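Local structure of endoglucanase A (Clostridium cellulolyticum, 1EDG) at residues T206-G211 / S243-K248; Q151-F156 / G212-R217; G353-D356 / Q361-F364. The protein hydrolyses internal beta-1,4-glucosidic bonds of cellulose, as a family 5 glycoside hydrolase whose catalytic domain is a TIM barrel. One frame throughout, in Å; residues are numbered along the deposited sequence.

How the contacts relate
Helix 138-155 is the first of these parts along the chain, and its last turns form one side of contact 2. Helix 187-209 follows, and its C-terminal end opens contact 1. Residues 212-217 then close contact 2, joining the end of helix 138-155 to the loop before barrel strand 219-222. Residues 243-248 close contact 1, joining the end of helix 187-209 to the loop before strand 249-254. The two contacts therefore cross along the chain. They also touch, through Arg208 with Arg217 and Asn245 with Ala215, and their centres lie about 10 Å apart. Contact 3 follows in series and closes a short hairpin after the eighth barrel strand. Its centre is about 38 Å from that of contact 1.

Contact 1. Residues T206-G211 / S243-K248; sequences TVRATG and SGNNNK
Arg208 reaches from helix 187-209 to the loop before strand 249-254 and lays its guanidinium against Asn245. Its CB starts toward the loop. The chain bends about CB-CG and CG-CD (chi2 81°, chi3 -108°), and this presents one face of the guanidinium to Asn245 ND2. Arg208 CZ is 3.5 Å from Asn245 ND2, and NE is somewhat farther. The tip comes closer still, with Arg208 NH1 3.3 Å from Asn245 ND2. Both are donors, so this is packing and not a hydrogen bond. ND2 sits over one guanidinium face, toward its rim, and the two planes are turned 73° apart. NH1 also has Lys248 at its flank, with NH1 to Lys248 CB at 4.2 Å. The lysine chain then leads away from the arginine.

The polar groups find their acceptors nearby. Arg208 NH1 forms a salt bridge with Asp241 OD2, and the same carboxylate oxygen accepts from Asn245 ND2. Arg208 NH2 donates to the carbonyls of Asn214 and Arg217, while Asn245 ND2 also donates to Ala215 O.

The contact thus joins the end of a barrel helix to the loop leading into the next strand but one. The shared acceptor Asp241 OD2 probably lets the two donors lie this close. The negative carboxylate probably offsets the arginine charge, and the carbonyls of Asn214 and Arg217 help hold the guanidinium.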
ATOM      1  N   THR A 206      -9.676 -18.615  -0.379  1.00 10.51           N
ATOM      2  CA  THR A 206      -8.787 -19.237  -1.361  1.00 11.30           C
ATOM      3  C   THR A 206      -7.375 -19.450  -0.810  1.00 10.70           C
ATOM      4  O   THR A 206      -6.809 -20.538  -0.930  1.00 11.92           O
ATOM      5  CB  THR A 206      -8.724 -18.392  -2.652  1.00 11.21           C
ATOM      6  OG1 THR A 206     -10.039 -18.294  -3.212  1.00 15.09           O
ATOM      7  CG2 THR A 206      -7.782 -19.020  -3.674  1.00 10.98           C
ATOM      8  N   VAL A 207      -6.805 -18.413  -0.204  1.00  9.73           N
ATOM      9  CA  VAL A 207      -5.462 -18.515   0.354  1.00 11.49           C
ATOM     10  C   VAL A 207      -5.397 -19.544   1.493  1.00 11.56           C
ATOM     11  O   VAL A 207      -4.518 -20.410   1.513  1.00 10.50           O
ATOM     12  CB  VAL A 207      -4.959 -17.127   0.845  1.00 11.56           C
ATOM     13  CG1 VAL A 207      -3.615 -17.258   1.548  1.00 12.93           C
ATOM     14  CG2 VAL A 207      -4.842 -16.170  -0.340  1.00 11.51           C
ATOM     15  N   ARG A 208      -6.343 -19.456   2.424  1.00 12.85           N
ATOM     16  CA  ARG A 208      -6.399 -20.365   3.567  1.00 14.37           C
ATOM     17  C   ARG A 208      -6.543 -21.830   3.155  1.00 13.58           C
ATOM     18  O   ARG A 208      -5.959 -22.714   3.778  1.00 15.69           O
ATOM     19  CB  ARG A 208      -7.568 -19.987   4.479  1.00 15.91           C
ATOM     20  CG  ARG A 208      -7.181 -19.423   5.816  1.00 22.96           C
ATOM     21  CD  ARG A 208      -6.827 -17.961   5.761  1.00 24.20           C
ATOM     22  NE  ARG A 208      -5.396 -17.766   5.922  1.00 26.35           N
ATOM     23  CZ  ARG A 208      -4.822 -16.794   6.631  1.00 24.44           C
ATOM     24  NH1 ARG A 208      -5.535 -15.893   7.288  1.00 25.32           N
ATOM     25  NH2 ARG A 208      -3.506 -16.692   6.623  1.00 22.52           N
ATOM     26  N   ALA A 209      -7.312 -22.082   2.103  1.00 14.10           N
ATOM     27  CA  ALA A 209      -7.544 -23.440   1.620  1.00 16.15           C
ATOM     28  C   ALA A 209      -6.279 -24.172   1.177  1.00 18.27           C
ATOM     29  O   ALA A 209      -6.251 -25.406   1.157  1.00 20.43           O
ATOM     30  CB  ALA A 209      -8.571 -23.431   0.489  1.00 14.70           C
ATOM     31  N   THR A 210      -5.231 -23.427   0.830  1.00 18.60           N
ATOM     32  CA  THR A 210      -3.986 -24.055   0.396  1.00 19.01           C
ATOM     33  C   THR A 210      -3.170 -24.592   1.573  1.00 19.32           C
ATOM     34  O   THR A 210      -2.170 -25.274   1.373  1.00 22.48           O
ATOM     35  CB  THR A 210      -3.121 -23.118  -0.507  1.00 19.18           C
ATOM     36  OG1 THR A 210      -2.659 -21.989   0.247  1.00 20.64           O
ATOM     37  CG2 THR A 210      -3.934 -22.617  -1.694  1.00 17.64           C
ATOM     38  N   GLY A 211      -3.604 -24.282   2.795  1.00 19.76           N
ATOM     39  CA  GLY A 211      -2.927 -24.757   3.992  1.00 20.56           C
ATOM     40  C   GLY A 211      -1.469 -24.353   4.161  1.00 22.88           C
ATOM     41  O   GLY A 211      -0.994 -23.388   3.549  1.00 24.19           O
ATOM     42  N   SER A 243     -10.975 -21.201  11.651  1.00 29.19           N
ATOM     43  CA  SER A 243     -10.918 -21.415  13.090  1.00 32.98           C
ATOM     44  C   SER A 243      -9.463 -21.713  13.444  1.00 33.01           C
ATOM     45  O   SER A 243      -8.731 -22.297  12.641  1.00 36.06           O
ATOM     46  CB  SER A 243     -11.804 -22.606  13.462  1.00 34.88           C
ATOM     47  OG  SER A 243     -13.015 -22.581  12.716  1.00 37.64           O
ATOM     48  N   GLY A 244      -9.024 -21.286  14.617  1.00 31.69           N
ATOM     49  CA  GLY A 244      -7.650 -21.545  14.995  1.00 30.81           C
ATOM     50  C   GLY A 244      -6.791 -20.324  14.761  1.00 30.32           C
ATOM     51  O   GLY A 244      -5.753 -20.160  15.404  1.00 32.58           O
ATOM     52  N   ASN A 245      -7.182 -19.498  13.795  1.00 27.11           N
ATOM     53  CA  ASN A 245      -6.451 -18.268  13.517  1.00 23.27           C
ATOM     54  C   ASN A 245      -7.074 -17.200  14.393  1.00 20.15           C
ATOM     55  O   ASN A 245      -8.285 -17.214  14.642  1.00 16.88           O
ATOM     56  CB  ASN A 245      -6.595 -17.846  12.049  1.00 23.23           C
ATOM     57  CG  ASN A 245      -5.445 -18.320  11.181  1.00 24.60           C
ATOM     58  OD1 ASN A 245      -4.528 -19.003  11.645  1.00 25.49           O
ATOM     59  ND2 ASN A 245      -5.480 -17.943   9.913  1.00 22.32           N
ATOM     60  N   ASN A 246      -6.253 -16.272  14.856  1.00 17.09           N
ATOM     61  CA  ASN A 246      -6.749 -15.194  15.681  1.00 15.54           C
ATOM     62  C   ASN A 246      -6.053 -13.900  15.300  1.00 13.29           C
ATOM     63  O   ASN A 246      -4.823 -13.824  15.317  1.00 11.90           O
ATOM     64  CB  ASN A 246      -6.523 -15.505  17.165  1.00 18.37           C
ATOM     65  CG  ASN A 246      -7.053 -14.412  18.076  1.00 21.40           C
ATOM     66  OD1 ASN A 246      -8.208 -13.997  17.967  1.00 22.75           O
ATOM     67  ND2 ASN A 246      -6.204 -13.930  18.975  1.00 24.75           N
ATOM     68  N   ASN A 247      -6.846 -12.928  14.859  1.00 11.80           N
ATOM     69  CA  ASN A 247      -6.346 -11.602  14.504  1.00 12.27           C
ATOM     70  C   ASN A 247      -5.251 -11.618  13.429  1.00 11.82           C
ATOM     71  O   ASN A 247      -4.209 -10.980  13.589  1.00 11.14           O
ATOM     72  CB  ASN A 247      -5.829 -10.917  15.785  1.00 11.33           C
ATOM     73  CG  ASN A 247      -5.766  -9.411  15.670  1.00 11.25           C
ATOM     74  OD1 ASN A 247      -6.563  -8.793  14.973  1.00 12.08           O
ATOM     75  ND2 ASN A 247      -4.838  -8.805  16.405  1.00 12.18           N
ATOM     76  N   LYS A 248      -5.485 -12.351  12.339  1.00 10.25           N
ATOM     77  CA  LYS A 248      -4.509 -12.432  11.247  1.00 10.99           C
ATOM     78  C   LYS A 248      -4.881 -11.581  10.026  1.00 10.41           C
ATOM     79  O   LYS A 248      -4.247 -11.689   8.974  1.00 12.20           O
ATOM     80  CB  LYS A 248      -4.295 -13.887  10.815  1.00  9.74           C
ATOM     81  CG  LYS A 248      -3.468 -14.708  11.788  1.00 12.60           C
ATOM     82  CD  LYS A 248      -2.068 -14.140  11.905  1.00 15.75           C
ATOM     83  CE  LYS A 248      -1.192 -14.987  12.802  1.00 17.86           C
ATOM     84  NZ  LYS A 248      -1.643 -14.910  14.212  1.00 22.48           N
TER

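Contact 2. Residues Q151-F156 / G212-R217; sequences QIAARF and GKNASR
Ala153 and Asn214 have the closest CA atoms of the two segments, 6.7 Å apart. Residues 151-155 are the end of helix 138-155, and Phe156 is the first to leave helical angles. Residues 213-215 have helical angles too, but lack the regular helix bonds. They follow Gly212, which has positive phi, and lead toward strand 219-222.

Asn214 carries the contact. Its CG lies beside the backbone N (chi1 -76°), and its amide points at the helix end. Asn214 ND2 donates to Ala153 O at 2.9 Å, with 155° at the hydrogen. The donor stands well above the carbonyl plane, so it misses the lone-pair directions. ND2 also packs on the methyl group, 3.7 Å from Ala153 CB.

The other end of the amide turns to Arg217. Asn214 OD1 accepts from Arg217 NE at 3.0 Å and from Arg217 NH2 at 2.8 Å. Both bonds lie in the guanidinium plane, a side-on grip on one oxygen. NE comes in the carbonyl plane, while NH2 stands above it. Arg217 NH2 also passes 3.4 Å from Phe156 O, but the angle is too poor for a bond. The guanidinium is held further by Tyr159 O and Leu163 O, and it makes a cation-pi contact with Phe165. The Phe156 ring leads away to helix 97-111.

Asn214 therefore uses both ends of its buried amide. Two bonds on OD1 and one from ND2 fix the orientation of the group. This couples the helix end to the buried arginine charge, which probably polarises the amide further.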
ATOM      1  N   GLN A 151      -3.052 -19.380  -7.466  1.00  9.64           N
ATOM      2  CA  GLN A 151      -1.754 -19.511  -8.116  1.00 10.43           C
ATOM      3  C   GLN A 151      -0.635 -18.830  -7.324  1.00  9.77           C
ATOM      4  O   GLN A 151       0.447 -19.405  -7.151  1.00 11.27           O
ATOM      5  CB  GLN A 151      -1.814 -18.938  -9.529  1.00 10.89           C
ATOM      6  CG  GLN A 151      -2.725 -19.709 -10.466  1.00 12.66           C
ATOM      7  CD  GLN A 151      -2.851 -19.030 -11.803  1.00 12.65           C
ATOM      8  OE1 GLN A 151      -1.957 -19.124 -12.644  1.00 14.48           O
ATOM      9  NE2 GLN A 151      -3.946 -18.316 -12.002  1.00 11.39           N
ATOM     10  N   ILE A 152      -0.884 -17.606  -6.866  1.00  9.73           N
ATOM     11  CA  ILE A 152       0.115 -16.881  -6.085  1.00  9.60           C
ATOM     12  C   ILE A 152       0.398 -17.643  -4.790  1.00 10.43           C
ATOM     13  O   ILE A 152       1.559 -17.854  -4.423  1.00 11.54           O
ATOM     14  CB  ILE A 152      -0.333 -15.438  -5.775  1.00 10.08           C
ATOM     15  CG1 ILE A 152      -0.479 -14.650  -7.078  1.00  9.20           C
ATOM     16  CG2 ILE A 152       0.705 -14.744  -4.881  1.00 11.45           C
ATOM     17  CD1 ILE A 152      -1.155 -13.313  -6.906  1.00 11.48           C
ATOM     18  N   ALA A 153      -0.657 -18.106  -4.129  1.00  9.57           N
ATOM     19  CA  ALA A 153      -0.506 -18.865  -2.894  1.00 10.71           C
ATOM     20  C   ALA A 153       0.323 -20.137  -3.106  1.00 12.04           C
ATOM     21  O   ALA A 153       1.174 -20.480  -2.285  1.00 12.58           O
ATOM     22  CB  ALA A 153      -1.875 -19.215  -2.322  1.00 11.14           C
ATOM     23  N   ALA A 154       0.092 -20.832  -4.217  1.00 12.73           N
ATOM     24  CA  ALA A 154       0.829 -22.060  -4.495  1.00 13.71           C
ATOM     25  C   ALA A 154       2.309 -21.790  -4.753  1.00 13.16           C
ATOM     26  O   ALA A 154       3.166 -22.527  -4.274  1.00 16.47           O
ATOM     27  CB  ALA A 154       0.215 -22.798  -5.680  1.00 14.45           C
ATOM     28  N   ARG A 155       2.608 -20.730  -5.494  1.00 12.47           N
ATOM     29  CA  ARG A 155       3.992 -20.398  -5.805  1.00 13.55           C
ATOM     30  C   ARG A 155       4.797 -19.998  -4.572  1.00 14.90           C
ATOM     31  O   ARG A 155       5.944 -20.418  -4.422  1.00 15.13           O
ATOM     32  CB  ARG A 155       4.065 -19.289  -6.865  1.00 14.66           C
ATOM     33  CG  ARG A 155       5.480 -18.783  -7.163  1.00 16.41           C
ATOM     34  CD  ARG A 155       6.393 -19.880  -7.723  1.00 19.28           C
ATOM     35  NE  ARG A 155       6.090 -20.193  -9.118  1.00 22.49           N
ATOM     36  CZ  ARG A 155       6.787 -19.741 -10.159  1.00 24.41           C
ATOM     37  NH1 ARG A 155       7.840 -18.949  -9.975  1.00 24.47           N
ATOM     38  NH2 ARG A 155       6.418 -20.069 -11.391  1.00 25.71           N
ATOM     39  N   PHE A 156       4.193 -19.211  -3.686  1.00 12.71           N
ATOM     40  CA  PHE A 156       4.883 -18.747  -2.486  1.00 13.98           C
ATOM     41  C   PHE A 156       4.535 -19.503  -1.208  1.00 14.08           C
ATOM     42  O   PHE A 156       4.759 -18.997  -0.106  1.00 14.42           O
ATOM     43  CB  PHE A 156       4.630 -17.253  -2.298  1.00 13.49           C
ATOM     44  CG  PHE A 156       5.172 -16.403  -3.412  1.00 13.50           C
ATOM     45  CD1 PHE A 156       6.485 -15.931  -3.371  1.00 14.11           C
ATOM     46  CD2 PHE A 156       4.376 -16.077  -4.508  1.00 13.21           C
ATOM     47  CE1 PHE A 156       6.996 -15.145  -4.401  1.00 14.90           C
ATOM     48  CE2 PHE A 156       4.874 -15.293  -5.544  1.00 14.13           C
ATOM     49  CZ  PHE A 156       6.187 -14.824  -5.493  1.00 14.76           C
ATOM     50  N   GLY A 212      -0.763 -25.082   5.022  1.00 22.97           N
ATOM     51  CA  GLY A 212       0.644 -24.806   5.267  1.00 22.37           C
ATOM     52  C   GLY A 212       0.884 -23.428   5.847  1.00 19.60           C
ATOM     53  O   GLY A 212       0.126 -22.973   6.699  1.00 21.33           O
ATOM     54  N   LYS A 213       1.915 -22.744   5.365  1.00 18.70           N
ATOM     55  CA  LYS A 213       2.226 -21.407   5.855  1.00 17.82           C
ATOM     56  C   LYS A 213       1.187 -20.393   5.384  1.00 17.41           C
ATOM     57  O   LYS A 213       1.014 -19.333   5.994  1.00 15.79           O
ATOM     58  CB  LYS A 213       3.631 -20.986   5.428  1.00 19.06           C
ATOM     59  CG  LYS A 213       4.715 -21.901   5.965  1.00 22.39           C
ATOM     60  CD  LYS A 213       6.090 -21.460   5.509  1.00 27.00           C
ATOM     61  CE  LYS A 213       7.157 -22.452   5.939  1.00 29.22           C
ATOM     62  NZ  LYS A 213       7.090 -22.717   7.402  1.00 32.62           N
ATOM     63  N   ASN A 214       0.479 -20.730   4.309  1.00 15.16           N
ATOM     64  CA  ASN A 214      -0.560 -19.856   3.781  1.00 14.28           C
ATOM     65  C   ASN A 214      -1.732 -19.795   4.747  1.00 14.06           C
ATOM     66  O   ASN A 214      -2.464 -18.812   4.789  1.00 13.17           O
ATOM     67  CB  ASN A 214      -1.043 -20.351   2.416  1.00 13.04           C
ATOM     68  CG  ASN A 214      -0.063 -20.032   1.308  1.00 13.26           C
ATOM     69  OD1 ASN A 214       0.569 -18.978   1.320  1.00 15.46           O
ATOM     70  ND2 ASN A 214       0.065 -20.930   0.347  1.00 12.37           N
ATOM     71  N   ALA A 215      -1.892 -20.849   5.536  1.00 14.48           N
ATOM     72  CA  ALA A 215      -2.973 -20.923   6.504  1.00 15.59           C
ATOM     73  C   ALA A 215      -2.797 -19.950   7.662  1.00 16.43           C
ATOM     74  O   ALA A 215      -3.779 -19.516   8.260  1.00 18.45           O
ATOM     75  CB  ALA A 215      -3.084 -22.337   7.044  1.00 16.25           C
ATOM     76  N   SER A 216      -1.555 -19.593   7.967  1.00 15.83           N
ATOM     77  CA  SER A 216      -1.295 -18.709   9.093  1.00 17.69           C
ATOM     78  C   SER A 216      -0.697 -17.333   8.807  1.00 16.39           C
ATOM     79  O   SER A 216      -0.517 -16.546   9.731  1.00 18.48           O
ATOM     80  CB  SER A 216      -0.422 -19.443  10.117  1.00 18.71           C
ATOM     81  OG  SER A 216       0.800 -19.873   9.534  1.00 23.27           O
ATOM     82  N   ARG A 217      -0.397 -17.023   7.552  1.00 15.62           N
ATOM     83  CA  ARG A 217       0.202 -15.723   7.248  1.00 14.06           C
ATOM     84  C   ARG A 217      -0.793 -14.568   7.376  1.00 13.06           C
ATOM     85  O   ARG A 217      -2.003 -14.777   7.391  1.00 12.67           O
ATOM     86  CB  ARG A 217       0.873 -15.729   5.859  1.00 14.97           C
ATOM     87  CG  ARG A 217      -0.038 -15.467   4.673  1.00 14.56           C
ATOM     88  CD  ARG A 217       0.762 -15.310   3.365  1.00 14.13           C
ATOM     89  NE  ARG A 217       1.310 -16.584   2.897  1.00 12.86           N
ATOM     90  CZ  ARG A 217       2.564 -16.991   3.094  1.00 14.11           C
ATOM     91  NH1 ARG A 217       3.433 -16.220   3.746  1.00 14.06           N
ATOM     92  NH2 ARG A 217       2.938 -18.199   2.690  1.00 13.58           N
TER

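Contact 3. Residues G353-D356 / Q361-F364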
ATOM      1  N   GLY A 353       8.903  10.801  -6.768  1.00 14.66           N
ATOM      2  CA  GLY A 353      10.208  10.173  -6.811  1.00 13.34           C
ATOM      3  C   GLY A 353      11.007  10.587  -5.589  1.00 13.21           C
ATOM      4  O   GLY A 353      11.060  11.776  -5.266  1.00 14.29           O
ATOM      5  N   PHE A 354      11.575   9.612  -4.886  1.00 12.91           N
ATOM      6  CA  PHE A 354      12.394   9.885  -3.703  1.00 14.06           C
ATOM      7  C   PHE A 354      13.732   9.158  -3.849  1.00 13.65           C
ATOM      8  O   PHE A 354      14.794   9.781  -3.794  1.00 16.37           O
ATOM      9  CB  PHE A 354      11.682   9.443  -2.410  1.00 13.46           C
ATOM     10  CG  PHE A 354      10.407  10.193  -2.127  1.00 12.41           C
ATOM     11  CD1 PHE A 354      10.438  11.431  -1.492  1.00 11.97           C
ATOM     12  CD2 PHE A 354       9.174   9.672  -2.521  1.00 11.87           C
ATOM     13  CE1 PHE A 354       9.264  12.143  -1.255  1.00 11.37           C
ATOM     14  CE2 PHE A 354       7.996  10.374  -2.290  1.00 11.70           C
ATOM     15  CZ  PHE A 354       8.037  11.615  -1.656  1.00 11.92           C
ATOM     16  N   PHE A 355      13.683   7.852  -4.081  1.00 12.00           N
ATOM     17  CA  PHE A 355      14.895   7.055  -4.240  1.00 14.35           C
ATOM     18  C   PHE A 355      15.297   7.030  -5.714  1.00 16.79           C
ATOM     19  O   PHE A 355      14.543   6.534  -6.561  1.00 15.41           O
ATOM     20  CB  PHE A 355      14.652   5.631  -3.735  1.00 14.08           C
ATOM     21  CG  PHE A 355      15.835   4.711  -3.888  1.00 14.36           C
ATOM     22  CD1 PHE A 355      16.970   4.874  -3.104  1.00 14.47           C
ATOM     23  CD2 PHE A 355      15.790   3.645  -4.777  1.00 15.37           C
ATOM     24  CE1 PHE A 355      18.039   3.989  -3.201  1.00 15.19           C
ATOM     25  CE2 PHE A 355      16.855   2.753  -4.886  1.00 16.65           C
ATOM     26  CZ  PHE A 355      17.981   2.924  -4.093  1.00 16.43           C
ATOM     27  N   ASP A 356      16.457   7.602  -6.027  1.00 15.55           N
ATOM     28  CA  ASP A 356      16.942   7.615  -7.402  1.00 19.26           C
ATOM     29  C   ASP A 356      17.514   6.232  -7.677  1.00 18.24           C
ATOM     30  O   ASP A 356      18.637   5.920  -7.274  1.00 17.15           O
ATOM     31  CB  ASP A 356      18.021   8.685  -7.587  1.00 22.75           C
ATOM     32  CG  ASP A 356      18.345   8.940  -9.051  1.00 28.08           C
ATOM     33  OD1 ASP A 356      17.579   9.666  -9.716  1.00 31.07           O
ATOM     34  OD2 ASP A 356      19.364   8.417  -9.540  1.00 31.81           O
ATOM     35  N   GLN A 361      20.546   6.104  -4.520  1.00 24.32           N
ATOM     36  CA  GLN A 361      20.563   7.003  -3.377  1.00 25.84           C
ATOM     37  C   GLN A 361      19.339   7.906  -3.388  1.00 23.22           C
ATOM     38  O   GLN A 361      18.745   8.162  -4.442  1.00 20.62           O
ATOM     39  CB  GLN A 361      21.855   7.823  -3.323  1.00 31.17           C
ATOM     40  CG  GLN A 361      22.054   8.802  -4.454  1.00 37.41           C
ATOM     41  CD  GLN A 361      23.378   9.525  -4.341  1.00 42.60           C
ATOM     42  OE1 GLN A 361      23.436  10.692  -3.940  1.00 45.94           O
ATOM     43  NE2 GLN A 361      24.458   8.831  -4.674  1.00 44.58           N
ATOM     44  N   PHE A 362      18.933   8.341  -2.202  1.00 20.68           N
ATOM     45  CA  PHE A 362      17.770   9.204  -2.059  1.00 20.42           C
ATOM     46  C   PHE A 362      18.050  10.652  -2.450  1.00 20.83           C
ATOM     47  O   PHE A 362      19.066  11.235  -2.059  1.00 22.03           O
ATOM     48  CB  PHE A 362      17.230   9.126  -0.627  1.00 19.75           C
ATOM     49  CG  PHE A 362      16.655   7.783  -0.269  1.00 20.01           C
ATOM     50  CD1 PHE A 362      17.477   6.759   0.195  1.00 20.62           C
ATOM     51  CD2 PHE A 362      15.292   7.541  -0.394  1.00 19.52           C
ATOM     52  CE1 PHE A 362      16.944   5.514   0.531  1.00 20.45           C
ATOM     53  CE2 PHE A 362      14.751   6.300  -0.059  1.00 19.54           C
ATOM     54  CZ  PHE A 362      15.579   5.287   0.404  1.00 19.80           C
ATOM     55  N   LYS A 363      17.130  11.229  -3.217  1.00 21.27           N
ATOM     56  CA  LYS A 363      17.246  12.602  -3.687  1.00 24.98           C
ATOM     57  C   LYS A 363      16.809  13.671  -2.681  1.00 25.50           C
ATOM     58  O   LYS A 363      17.283  14.814  -2.737  1.00 29.08           O
ATOM     59  CB  LYS A 363      16.490  12.770  -5.004  1.00 27.75           C
ATOM     60  CG  LYS A 363      17.263  12.270  -6.211  1.00 32.08           C
ATOM     61  CD  LYS A 363      18.339  13.269  -6.611  1.00 37.19           C
ATOM     62  CE  LYS A 363      19.331  12.678  -7.609  1.00 39.84           C
ATOM     63  NZ  LYS A 363      20.284  11.727  -6.958  1.00 42.65           N
ATOM     64  N   PHE A 364      15.897  13.318  -1.781  1.00 21.33           N
ATOM     65  CA  PHE A 364      15.424  14.258  -0.757  1.00 18.59           C
ATOM     66  C   PHE A 364      15.618  13.515   0.558  1.00 17.31           C
ATOM     67  O   PHE A 364      14.652  13.240   1.272  1.00 16.27           O
ATOM     68  CB  PHE A 364      13.939  14.572  -0.971  1.00 16.83           C
ATOM     69  CG  PHE A 364      13.616  15.071  -2.351  1.00 17.31           C
ATOM     70  CD1 PHE A 364      13.873  16.394  -2.706  1.00 18.10           C
ATOM     71  CD2 PHE A 364      13.056  14.219  -3.299  1.00 17.54           C
ATOM     72  CE1 PHE A 364      13.576  16.862  -3.992  1.00 17.94           C
ATOM     73  CE2 PHE A 364      12.756  14.673  -4.583  1.00 16.50           C
ATOM     74  CZ  PHE A 364      13.014  15.995  -4.932  1.00 17.34           C
TER
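Phe355 turns CG anti to its backbone N (chi1 178°), whereas Phe362 keeps CG beside its own N (chi1 -67°). These different settings bring the edge of the first ring toward the face of the second. The stack is edge-to-face but inclined, with planes at 57° and centroids 5.0 Å apart. Phe355 CD1 stands over the centre of the Phe362 ring, and the nearest atoms are Phe355 CD1 and Phe362 CE1 at 3.7 Å. Phe355 CB adds an off-centre CH-pi contact to the same ring. Both side chains lie against helix 64-73, on Ile70.

The two segments form a small antiparallel beta hairpin, placed after the last strand of the TIM barrel. Phe355 and Phe362 are a non-hydrogen-bonded pair. Asp356 and Gln361 are a hydrogen-bonded one. Asp356 N donates to Gln361 O at 2.8 Å, while the return bond from Gln361 N to Asp356 O is weak. Beyond the strands, Lys363 N gives a nearly straight bond to Phe354 O at 2.8 Å. That carbonyl also meets Phe362 CA in a CA-H...O contact.

On the face that carries Asp356, the Lys363 chain crosses the aspartate, with Lys363 NZ 3.8 Å from Asp356 CB. Lys363 NZ lies 4.3 Å from Asp356 OD2, beyond a salt bridge, so any attraction is probably loose. OD2 instead bonds to Ser359 and forms a salt bridge with Arg358, both in the turn. Phe364 is the N-cap residue of helix 365-374, and Gly353 O meets its ring in the plane at the edge, 3.4 Å from Phe364 CE2. Phe364 N is buried here without a partner. The same phenylalanine ring makes a cation-pi contact with Arg319.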